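Local coordinates for protein homoserine kinase (Listeria monocytogenes, PDB 3HUL) that probably catalyses the ATP-dependent phosphorylation of L-homoserine to O-phospho-L-homoserine, the fourth of five steps from aspartate to threonine, at residues C21-L29 with V276-S284; I80-S88 with S245-V253. All blocks are in the same frame, centred on the assembly; numbering follows the deposited sequence.

How the contacts relate
Both contacts are partly buried near the middle of the chain, their centres about 11 Å apart, and both reach the four-stranded antiparallel sheet. Contact 1 (21-29 with 276-284) meets it at the outermost strand 275-280; contact 2 (80-88 with 245-253) meets it at 251-255 and the turn before it, with strand 156-161 running between the two. Contact 1 combines a leucine core with backbone bonds and a tyrosine-glutamate pair. Contact 2 is a loop-to-loop meeting, rich in glycine and proline, at the predicted ATP site, where a sulfate sits. The two touch where Leu-25 CD1 packs on Leu-86 CD2 and where Ile-80 lies against the backbone of 27-29.

Contact 1. Residues C21-L29 with V276-S284; sequences CGLALTLYL and VLLLDVEGS
Backbone pairing brings Ala-24 and Glu-282 together: Glu-282 N donates to Ala-24 O at 3.0 Å. The pairing is brief, a single bridge between Leu-25 and Val-281, because the strands 21-25 and 276-280 run at 111° to each other. One residue on, the chain turns through an inverse gamma turn centred on Thr-26, whose N donates to Asp-280 O.

Threonine suits this corner because its hydroxyl can bond back to the neighbouring chain. With chi1 at 49°, OG1 lies between its own N and carbonyl carbon and accepts from Asp-280 N at 2.8 Å. A water hydrogen-bonded to OG1 donates to Leu-278 O, while the methyl CG2 rests on Asp-280 CB (3.8 Å).

The second polar pair joins side chains. Tyr-28 OH donates to Glu-282 OE1 at 2.6 Å; the oxygen lies at the ring edge, in its plane, and is met on its anti side. Glutamate is long enough for this: its chain bends at chi2 (55°) toward the tyrosine, while OE2 uses its anti lone pair to take Ser-284 N at 2.8 Å, so both oxygens help fix the carboxylate.

Apolar side chains, mostly leucines, meet where the strands cross. Leu-279 divides its methyls, CD1 to Leu-25 CD1 and CD2 to Leu-27 CG, each at 3.8 Å. Leu-23 CD1 meets Val-281 CG1 at 3.8 Å, crossing at about a right angle.

Strand 156-161 packs on Leu-25, Leu-277 and Leu-279, and strand 3-12 on Leu-23, Ala-24, Leu-27 and Glu-282. Helix 260-268 touches Leu-278. The contact thus joins strands 21-25 and 27-36 of the mixed sheet to 275-280, an outermost strand within the chain of the four-stranded sheet.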
ATOM      1  N   CYS A  21      -5.391   1.133 -17.708  1.00 23.42           N
ATOM      2  CA  CYS A  21      -5.140   0.001 -16.828  1.00 23.77           C
ATOM      3  C   CYS A  21      -5.029  -1.313 -17.611  1.00 22.93           C
ATOM      4  O   CYS A  21      -5.834  -1.601 -18.518  1.00 22.06           O
ATOM      5  CB  CYS A  21      -6.253  -0.109 -15.766  1.00 24.42           C
ATOM      6  SG  CYS A  21      -6.426   1.380 -14.722  1.00 29.08           S
ATOM      7  N   GLY A  22      -4.051  -2.120 -17.227  1.00 22.18           N
ATOM      8  CA  GLY A  22      -3.858  -3.404 -17.860  1.00 21.60           C
ATOM      9  C   GLY A  22      -3.078  -4.327 -16.966  1.00 21.59           C
ATOM     10  O   GLY A  22      -2.436  -3.884 -16.005  1.00 21.33           O
ATOM     11  N   LEU A  23      -3.079  -5.602 -17.329  1.00 21.15           N
ATOM     12  CA  LEU A  23      -2.712  -6.674 -16.414  1.00 22.71           C
ATOM     13  C   LEU A  23      -2.088  -7.795 -17.229  1.00 22.11           C
ATOM     14  O   LEU A  23      -2.680  -8.220 -18.231  1.00 22.75           O
ATOM     15  CB  LEU A  23      -3.978  -7.158 -15.655  1.00 22.66           C
ATOM     16  CG  LEU A  23      -3.944  -8.292 -14.611  1.00 25.72           C
ATOM     17  CD1 LEU A  23      -3.078  -7.912 -13.401  1.00 26.07           C
ATOM     18  CD2 LEU A  23      -5.347  -8.582 -14.131  1.00 25.43           C
ATOM     19  N   ALA A  24      -0.895  -8.237 -16.824  1.00 21.70           N
ATOM     20  CA  ALA A  24      -0.183  -9.316 -17.504  1.00 22.18           C
ATOM     21  C   ALA A  24      -0.761 -10.648 -17.068  1.00 22.66           C
ATOM     22  O   ALA A  24      -1.158 -10.796 -15.920  1.00 22.89           O
ATOM     23  CB  ALA A  24       1.354  -9.262 -17.232  1.00 20.80           C
ATOM     24  N   LEU A  25      -0.786 -11.605 -17.990  1.00 23.16           N
ATOM     25  CA  LEU A  25      -1.430 -12.913 -17.784  1.00 24.01           C
ATOM     26  C   LEU A  25      -0.509 -14.080 -18.172  1.00 24.63           C
ATOM     27  O   LEU A  25       0.435 -13.893 -18.936  1.00 24.46           O
ATOM     28  CB  LEU A  25      -2.721 -12.992 -18.605  1.00 23.86           C
ATOM     29  CG  LEU A  25      -3.802 -11.964 -18.294  1.00 23.75           C
ATOM     30  CD1 LEU A  25      -4.984 -12.210 -19.226  1.00 25.18           C
ATOM     31  CD2 LEU A  25      -4.215 -12.105 -16.833  1.00 22.58           C
ATOM     32  N   THR A  26      -0.789 -15.273 -17.637  1.00 25.50           N
ATOM     33  CA  THR A  26       0.070 -16.443 -17.842  1.00 26.14           C
ATOM     34  C   THR A  26      -0.174 -17.133 -19.202  1.00 27.34           C
ATOM     35  O   THR A  26      -0.539 -18.304 -19.252  1.00 28.50           O
ATOM     36  CB  THR A  26      -0.086 -17.468 -16.672  1.00 26.17           C
ATOM     37  OG1 THR A  26      -1.468 -17.705 -16.448  1.00 24.23           O
ATOM     38  CG2 THR A  26       0.546 -16.933 -15.346  1.00 24.88           C
ATOM     39  N   LEU A  27      -0.030 -16.384 -20.296  1.00 28.09           N
ATOM     40  CA  LEU A  27       0.090 -16.966 -21.636  1.00 28.80           C
ATOM     41  C   LEU A  27       1.280 -16.246 -22.229  1.00 28.41           C
ATOM     42  O   LEU A  27       1.526 -15.092 -21.864  1.00 28.01           O
ATOM     43  CB  LEU A  27      -1.153 -16.733 -22.486  1.00 28.64           C
ATOM     44  CG  LEU A  27      -2.437 -17.486 -22.151  1.00 31.34           C
ATOM     45  CD1 LEU A  27      -3.574 -16.908 -23.009  1.00 29.77           C
ATOM     46  CD2 LEU A  27      -2.315 -19.035 -22.344  1.00 30.76           C
ATOM     47  N   TYR A  28       2.025 -16.924 -23.093  1.00 28.30           N
ATOM     48  CA  TYR A  28       3.345 -16.432 -23.509  1.00 29.63           C
ATOM     49  C   TYR A  28       3.633 -16.479 -24.988  1.00 29.92           C
ATOM     50  O   TYR A  28       3.165 -17.360 -25.699  1.00 30.49           O
ATOM     51  CB  TYR A  28       4.480 -17.136 -22.756  1.00 28.98           C
ATOM     52  CG  TYR A  28       4.253 -17.156 -21.268  1.00 30.14           C
ATOM     53  CD1 TYR A  28       4.503 -16.018 -20.491  1.00 29.78           C
ATOM     54  CD2 TYR A  28       3.746 -18.291 -20.644  1.00 29.28           C
ATOM     55  CE1 TYR A  28       4.283 -16.025 -19.142  1.00 29.07           C
ATOM     56  CE2 TYR A  28       3.515 -18.310 -19.294  1.00 29.44           C
ATOM     57  CZ  TYR A  28       3.788 -17.168 -18.547  1.00 30.69           C
ATOM     58  OH  TYR A  28       3.561 -17.173 -17.201  1.00 29.80           O
ATOM     59  N   LEU A  29       4.382 -15.478 -25.419  1.00 30.98           N
ATOM     60  CA  LEU A  29       5.051 -15.454 -26.688  1.00 32.28           C
ATOM     61  C   LEU A  29       6.480 -15.735 -26.310  1.00 33.01           C
ATOM     62  O   LEU A  29       7.071 -14.999 -25.501  1.00 32.95           O
ATOM     63  CB  LEU A  29       4.878 -14.089 -27.365  1.00 31.96           C
ATOM     64  CG  LEU A  29       5.644 -13.649 -28.633  1.00 34.60           C
ATOM     65  CD1 LEU A  29       6.310 -14.771 -29.372  1.00 35.20           C
ATOM     66  CD2 LEU A  29       4.743 -12.866 -29.575  1.00 34.49           C
ATOM     67  N   VAL A 276     -12.456 -22.576 -22.667  1.00 38.37           N
ATOM     68  CA  VAL A 276     -12.462 -21.998 -21.339  1.00 37.06           C
ATOM     69  C   VAL A 276     -11.136 -22.319 -20.675  1.00 36.89           C
ATOM     70  O   VAL A 276     -10.851 -23.487 -20.370  1.00 36.84           O
ATOM     71  CB  VAL A 276     -13.601 -22.527 -20.510  1.00 37.07           C
ATOM     72  CG1 VAL A 276     -13.623 -21.806 -19.166  1.00 35.99           C
ATOM     73  CG2 VAL A 276     -14.941 -22.314 -21.272  1.00 35.94           C
ATOM     74  N   LEU A 277     -10.323 -21.281 -20.473  1.00 35.51           N
ATOM     75  CA  LEU A 277      -8.954 -21.448 -19.998  1.00 35.63           C
ATOM     76  C   LEU A 277      -8.752 -20.789 -18.646  1.00 34.12           C
ATOM     77  O   LEU A 277      -9.373 -19.790 -18.346  1.00 33.60           O
ATOM     78  CB  LEU A 277      -7.958 -20.875 -21.011  1.00 35.76           C
ATOM     79  CG  LEU A 277      -7.264 -21.856 -21.962  1.00 40.24           C
ATOM     80  CD1 LEU A 277      -8.241 -22.626 -22.862  1.00 40.82           C
ATOM     81  CD2 LEU A 277      -6.227 -21.109 -22.827  1.00 42.25           C
ATOM     82  N   LEU A 278      -7.887 -21.369 -17.834  1.00 33.18           N
ATOM     83  CA  LEU A 278      -7.570 -20.806 -16.530  1.00 32.89           C
ATOM     84  C   LEU A 278      -6.250 -20.045 -16.628  1.00 31.98           C
ATOM     85  O   LEU A 278      -5.217 -20.582 -17.043  1.00 31.81           O
ATOM     86  CB  LEU A 278      -7.526 -21.902 -15.455  1.00 33.05           C
ATOM     87  CG  LEU A 278      -7.378 -21.587 -13.961  1.00 36.40           C
ATOM     88  CD1 LEU A 278      -8.230 -20.424 -13.502  1.00 38.05           C
ATOM     89  CD2 LEU A 278      -7.740 -22.827 -13.146  1.00 38.24           C
ATOM     90  N   LEU A 279      -6.303 -18.765 -16.289  1.00 30.93           N
ATOM     91  CA  LEU A 279      -5.096 -17.936 -16.329  1.00 29.65           C
ATOM     92  C   LEU A 279      -4.817 -17.360 -14.959  1.00 28.44           C
ATOM     93  O   LEU A 279      -5.735 -17.140 -14.201  1.00 27.78           O
ATOM     94  CB  LEU A 279      -5.284 -16.804 -17.331  1.00 29.85           C
ATOM     95  CG  LEU A 279      -5.961 -17.121 -18.662  1.00 30.73           C
ATOM     96  CD1 LEU A 279      -6.213 -15.835 -19.395  1.00 33.48           C
ATOM     97  CD2 LEU A 279      -5.134 -18.085 -19.533  1.00 32.02           C
ATOM     98  N   ASP A 280      -3.544 -17.101 -14.665  1.00 27.54           N
ATOM     99  CA  ASP A 280      -3.174 -16.355 -13.495  1.00 27.01           C
ATOM    100  C   ASP A 280      -2.612 -14.980 -13.878  1.00 26.34           C
ATOM    101  O   ASP A 280      -2.249 -14.746 -15.039  1.00 25.97           O
ATOM    102  CB  ASP A 280      -2.159 -17.143 -12.658  1.00 27.97           C
ATOM    103  CG  ASP A 280      -2.786 -18.359 -11.960  1.00 31.66           C
ATOM    104  OD1 ASP A 280      -3.749 -18.205 -11.185  1.00 35.64           O
ATOM    105  OD2 ASP A 280      -2.307 -19.475 -12.185  1.00 35.95           O
ATOM    106  N   VAL A 281      -2.532 -14.084 -12.888  1.00 25.38           N
ATOM    107  CA  VAL A 281      -1.758 -12.842 -13.001  1.00 24.51           C
ATOM    108  C   VAL A 281      -0.297 -13.228 -13.151  1.00 24.33           C
ATOM    109  O   VAL A 281       0.203 -14.041 -12.387  1.00 24.42           O
ATOM    110  CB  VAL A 281      -1.964 -11.910 -11.765  1.00 24.17           C
ATOM    111  CG1 VAL A 281      -1.028 -10.710 -11.791  1.00 23.36           C
ATOM    112  CG2 VAL A 281      -3.463 -11.445 -11.652  1.00 23.96           C
ATOM    113  N   GLU A 282       0.377 -12.675 -14.156  1.00 23.95           N
ATOM    114  CA  GLU A 282       1.810 -12.909 -14.329  1.00 24.18           C
ATOM    115  C   GLU A 282       2.589 -11.708 -13.756  1.00 23.95           C
ATOM    116  O   GLU A 282       2.453 -10.572 -14.224  1.00 23.01           O
ATOM    117  CB  GLU A 282       2.146 -13.194 -15.817  1.00 24.67           C
ATOM    118  CG  GLU A 282       3.642 -13.218 -16.173  1.00 26.76           C
ATOM    119  CD  GLU A 282       4.445 -14.199 -15.317  1.00 30.64           C
ATOM    120  OE1 GLU A 282       4.253 -15.427 -15.458  1.00 33.70           O
ATOM    121  OE2 GLU A 282       5.282 -13.744 -14.507  1.00 32.96           O
ATOM    122  N   GLY A 283       3.383 -11.982 -12.730  1.00 24.77           N
ATOM    123  CA  GLY A 283       4.119 -10.969 -12.002  1.00 26.20           C
ATOM    124  C   GLY A 283       5.332 -10.420 -12.721  1.00 27.81           C
ATOM    125  O   GLY A 283       5.734  -9.293 -12.452  1.00 27.38           O
ATOM    126  N   SER A 284       5.917 -11.205 -13.636  1.00 28.84           N
ATOM    127  CA  SER A 284       7.151 -10.799 -14.317  1.00 29.84           C
ATOM    128  C   SER A 284       6.843 -10.272 -15.699  1.00 30.13           C
ATOM    129  O   SER A 284       6.054 -10.857 -16.429  1.00 30.44           O
ATOM    130  CB  SER A 284       8.092 -11.990 -14.471  1.00 30.02           C
ATOM    131  OG  SER A 284       8.225 -12.692 -13.247  1.00 32.76           O
TER
HETATM  132  O   HOH W   1      -2.337 -20.357 -17.082  1.00 40.96           O

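Contact 2. Residues I80-S88 with S245-V253. With SO4 (sulfate ion), chain C.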
ATOM      1  N   ILE A  80      -0.683 -17.257 -26.933  1.00 39.35           N
ATOM      2  CA  ILE A  80      -1.568 -16.091 -26.948  1.00 38.49           C
ATOM      3  C   ILE A  80      -2.238 -16.041 -28.329  1.00 38.37           C
ATOM      4  O   ILE A  80      -1.590 -15.672 -29.303  1.00 38.68           O
ATOM      5  CB  ILE A  80      -0.793 -14.731 -26.751  1.00 37.80           C
ATOM      6  CG1 ILE A  80       0.183 -14.764 -25.562  1.00 35.93           C
ATOM      7  CG2 ILE A  80      -1.773 -13.538 -26.610  1.00 37.61           C
ATOM      8  CD1 ILE A  80       1.195 -13.604 -25.603  1.00 31.34           C
ATOM      9  N   PRO A  81      -3.532 -16.393 -28.421  1.00 38.04           N
ATOM     10  CA  PRO A  81      -4.194 -16.354 -29.725  1.00 37.65           C
ATOM     11  C   PRO A  81      -4.201 -14.946 -30.311  1.00 37.61           C
ATOM     12  O   PRO A  81      -4.489 -13.974 -29.578  1.00 37.65           O
ATOM     13  CB  PRO A  81      -5.624 -16.806 -29.409  1.00 37.69           C
ATOM     14  CG  PRO A  81      -5.512 -17.553 -28.125  1.00 38.00           C
ATOM     15  CD  PRO A  81      -4.457 -16.818 -27.360  1.00 37.98           C
ATOM     16  N   PRO A  82      -3.866 -14.828 -31.616  1.00 37.07           N
ATOM     17  CA  PRO A  82      -3.821 -13.554 -32.306  1.00 36.44           C
ATOM     18  C   PRO A  82      -5.194 -12.931 -32.370  1.00 36.38           C
ATOM     19  O   PRO A  82      -6.210 -13.653 -32.465  1.00 36.81           O
ATOM     20  CB  PRO A  82      -3.368 -13.920 -33.721  1.00 36.96           C
ATOM     21  CG  PRO A  82      -2.817 -15.286 -33.628  1.00 36.94           C
ATOM     22  CD  PRO A  82      -3.552 -15.953 -32.521  1.00 37.35           C
ATOM     23  N   ALA A  83      -5.207 -11.600 -32.321  1.00 35.38           N
ATOM     24  CA  ALA A  83      -6.416 -10.801 -32.393  1.00 34.34           C
ATOM     25  C   ALA A  83      -7.559 -11.331 -31.505  1.00 33.49           C
ATOM     26  O   ALA A  83      -8.715 -11.366 -31.917  1.00 32.71           O
ATOM     27  CB  ALA A  83      -6.862 -10.631 -33.863  1.00 34.20           C
ATOM     28  N   ARG A  84      -7.240 -11.708 -30.268  1.00 33.08           N
ATOM     29  CA  ARG A  84      -8.278 -12.208 -29.361  1.00 31.80           C
ATOM     30  C   ARG A  84      -8.524 -11.341 -28.106  1.00 31.14           C
ATOM     31  O   ARG A  84      -9.299 -11.721 -27.237  1.00 30.53           O
ATOM     32  CB  ARG A  84      -8.031 -13.681 -29.009  1.00 32.33           C
ATOM     33  CG  ARG A  84      -9.287 -14.576 -29.215  1.00 31.86           C
ATOM     34  CD  ARG A  84      -9.664 -14.662 -30.729  1.00 33.93           C
ATOM     35  NE  ARG A  84      -8.521 -15.003 -31.592  1.00 31.20           N
ATOM     36  CZ  ARG A  84      -8.113 -16.256 -31.794  1.00 33.44           C
ATOM     37  NH1 ARG A  84      -8.732 -17.263 -31.178  1.00 31.29           N
ATOM     38  NH2 ARG A  84      -7.062 -16.509 -32.572  1.00 33.79           N
ATOM     39  N   GLY A  85      -7.900 -10.166 -28.044  1.00 30.59           N
ATOM     40  CA  GLY A  85      -8.083  -9.228 -26.919  1.00 28.97           C
ATOM     41  C   GLY A  85      -7.154  -9.512 -25.737  1.00 28.39           C
ATOM     42  O   GLY A  85      -7.334  -8.950 -24.646  1.00 27.89           O
ATOM     43  N   LEU A  86      -6.172 -10.385 -25.956  1.00 26.98           N
ATOM     44  CA  LEU A  86      -5.206 -10.776 -24.929  1.00 26.69           C
ATOM     45  C   LEU A  86      -3.774 -10.283 -25.194  1.00 26.22           C
ATOM     46  O   LEU A  86      -2.818 -10.806 -24.633  1.00 25.84           O
ATOM     47  CB  LEU A  86      -5.241 -12.286 -24.688  1.00 27.05           C
ATOM     48  CG  LEU A  86      -6.545 -12.835 -24.112  1.00 27.56           C
ATOM     49  CD1 LEU A  86      -6.599 -14.362 -24.276  1.00 29.47           C
ATOM     50  CD2 LEU A  86      -6.717 -12.441 -22.621  1.00 26.72           C
ATOM     51  N   GLY A  87      -3.635  -9.247 -26.015  1.00 25.71           N
ATOM     52  CA  GLY A  87      -2.371  -8.578 -26.161  1.00 25.96           C
ATOM     53  C   GLY A  87      -1.339  -9.390 -26.925  1.00 27.35           C
ATOM     54  O   GLY A  87      -0.151  -9.364 -26.589  1.00 26.07           O
ATOM     55  N   SER A  88      -1.804 -10.099 -27.955  1.00 28.39           N
ATOM     56  CA  SER A  88      -0.943 -10.829 -28.875  1.00 30.46           C
ATOM     57  C   SER A  88      -0.097  -9.855 -29.671  1.00 30.82           C
ATOM     58  O   SER A  88       1.138  -9.960 -29.748  1.00 30.99           O
ATOM     59  CB  SER A  88      -1.804 -11.646 -29.858  1.00 31.24           C
ATOM     60  OG  SER A  88      -0.981 -12.515 -30.621  1.00 34.98           O
ATOM     61  N   SER A 245     -12.160  -8.623 -22.469  1.00 29.13           N
ATOM     62  CA  SER A 245     -10.732  -8.361 -22.406  1.00 29.13           C
ATOM     63  C   SER A 245     -10.367  -7.361 -23.514  1.00 29.78           C
ATOM     64  O   SER A 245     -10.515  -7.665 -24.700  1.00 29.69           O
ATOM     65  CB  SER A 245      -9.977  -9.668 -22.601  1.00 28.51           C
ATOM     66  OG  SER A 245      -8.598  -9.488 -22.380  1.00 27.40           O
ATOM     67  N   GLY A 246      -9.927  -6.161 -23.130  1.00 30.27           N
ATOM     68  CA  GLY A 246      -9.566  -5.120 -24.090  1.00 31.30           C
ATOM     69  C   GLY A 246     -10.723  -4.841 -25.023  1.00 32.32           C
ATOM     70  O   GLY A 246     -11.813  -4.540 -24.575  1.00 33.22           O
ATOM     71  N   ALA A 247     -10.508  -4.977 -26.324  1.00 33.06           N
ATOM     72  CA  ALA A 247     -11.580  -4.722 -27.283  1.00 33.90           C
ATOM     73  C   ALA A 247     -12.356  -6.011 -27.599  1.00 34.18           C
ATOM     74  O   ALA A 247     -13.262  -6.015 -28.449  1.00 34.53           O
ATOM     75  CB  ALA A 247     -11.009  -4.085 -28.577  1.00 34.01           C
ATOM     76  N   GLY A 248     -12.008  -7.098 -26.906  1.00 33.17           N
ATOM     77  CA  GLY A 248     -12.632  -8.384 -27.181  1.00 32.26           C
ATOM     78  C   GLY A 248     -11.850  -9.128 -28.258  1.00 31.25           C
ATOM     79  O   GLY A 248     -10.767  -8.687 -28.658  1.00 30.50           O
ATOM     80  N   PRO A 249     -12.384 -10.268 -28.720  1.00 30.67           N
ATOM     81  CA  PRO A 249     -13.644 -10.826 -28.264  1.00 30.37           C
ATOM     82  C   PRO A 249     -13.587 -11.704 -26.996  1.00 29.59           C
ATOM     83  O   PRO A 249     -14.639 -12.108 -26.491  1.00 28.74           O
ATOM     84  CB  PRO A 249     -14.112 -11.655 -29.470  1.00 30.05           C
ATOM     85  CG  PRO A 249     -12.857 -12.015 -30.210  1.00 31.34           C
ATOM     86  CD  PRO A 249     -11.745 -11.112 -29.750  1.00 31.32           C
ATOM     87  N   THR A 250     -12.400 -12.008 -26.468  1.00 29.92           N
ATOM     88  CA  THR A 250     -12.415 -12.851 -25.266  1.00 29.69           C
ATOM     89  C   THR A 250     -13.074 -12.145 -24.086  1.00 28.64           C
ATOM     90  O   THR A 250     -13.056 -10.911 -24.001  1.00 28.20           O
ATOM     91  CB  THR A 250     -11.072 -13.568 -24.880  1.00 30.10           C
ATOM     92  OG1 THR A 250     -10.455 -12.938 -23.752  1.00 34.28           O
ATOM     93  CG2 THR A 250     -10.157 -13.694 -25.998  1.00 26.90           C
ATOM     94  N   VAL A 251     -13.718 -12.952 -23.239  1.00 28.20           N
ATOM     95  CA  VAL A 251     -14.375 -12.506 -22.025  1.00 27.00           C
ATOM     96  C   VAL A 251     -13.555 -13.090 -20.875  1.00 27.44           C
ATOM     97  O   VAL A 251     -13.151 -14.271 -20.906  1.00 26.57           O
ATOM     98  CB  VAL A 251     -15.846 -12.983 -21.945  1.00 27.86           C
ATOM     99  CG1 VAL A 251     -16.481 -12.638 -20.588  1.00 28.45           C
ATOM    100  CG2 VAL A 251     -16.701 -12.369 -23.072  1.00 27.21           C
ATOM    101  N   LEU A 252     -13.247 -12.236 -19.897  1.00 26.81           N
ATOM    102  CA  LEU A 252     -12.573 -12.672 -18.686  1.00 26.28           C
ATOM    103  C   LEU A 252     -13.492 -12.625 -17.482  1.00 25.26           C
ATOM    104  O   LEU A 252     -14.253 -11.668 -17.298  1.00 25.16           O
ATOM    105  CB  LEU A 252     -11.307 -11.845 -18.409  1.00 26.10           C
ATOM    106  CG  LEU A 252     -10.186 -11.917 -19.437  1.00 28.43           C
ATOM    107  CD1 LEU A 252      -9.209 -10.764 -19.219  1.00 30.65           C
ATOM    108  CD2 LEU A 252      -9.441 -13.266 -19.425  1.00 30.93           C
ATOM    109  N   VAL A 253     -13.407 -13.671 -16.665  1.00 23.99           N
ATOM    110  CA  VAL A 253     -14.117 -13.737 -15.419  1.00 23.07           C
ATOM    111  C   VAL A 253     -13.050 -13.564 -14.350  1.00 23.14           C
ATOM    112  O   VAL A 253     -12.055 -14.268 -14.338  1.00 23.09           O
ATOM    113  CB  VAL A 253     -14.840 -15.106 -15.240  1.00 23.48           C
ATOM    114  CG1 VAL A 253     -15.429 -15.277 -13.818  1.00 22.23           C
ATOM    115  CG2 VAL A 253     -15.938 -15.313 -16.328  1.00 22.89           C
TER
HETATM  116  S   SO4 C 297      -4.931  -8.351 -29.370  1.00 36.47           S
HETATM  117  O1  SO4 C 297      -4.988  -7.653 -28.071  1.00 38.37           O
HETATM  118  O2  SO4 C 297      -6.316  -8.476 -29.797  1.00 37.08           O
HETATM  119  O3  SO4 C 297      -4.178  -7.590 -30.378  1.00 37.18           O
HETATM  120  O4  SO4 C 297      -4.304  -9.643 -29.227  1.00 34.81           O
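Thr-250, Arg-84 and Gly-85 bury the most surface here. Thr-250 N donates to Arg-84 O at about 3.2 Å, but that oxygen and the threonine side chain are crowded in the model and uncertainly placed. As modelled, OG1 of Thr-250 is buried beside Leu-86 without a polar partner.

Arg-84 lays its CD beside Pro-249 CG (4.2 Å), and its chain, bent at chi2 and chi3 (66° and 50°), folds the guanidinium back on its own segment. NE and NH2 grip Pro-82 O side-on, the NE bond being 2.8 Å. Pro-81 CB lies above one guanidinium face, toward its rim. Arginine suits the place: with NH1 on Pro-162 O, just after strand 156-161, it bonds two carbonyls at once and probably helps hold the loop.

Gly-85 adopts a positive phi and presses its CA to 3.2 Å from Gly-248 O, tight packing that suits a residue without a side chain. Its O takes a hydrogen bond from Ser-245 OG at 2.6 Å, from above the carbonyl plane; that serine also bonds Thr-11. Ser-245 starts the type II' turn to Gly-248, followed by a cis peptide before Pro-249.

Beside the N-terminus of helix 88-103 the sulfate takes Gly-85 N on O2 and Gly-87 N on O1, each at 2.9 Å, and Ser-88 N on O4 at 2.8 Å. Such a nest of backbone N-H groups is consistent with the phosphate-binding loop of GHMP kinases, the sulfate probably standing where an ATP phosphate would, and segment 245-250, with its glycine-rich turn, packs against that loop.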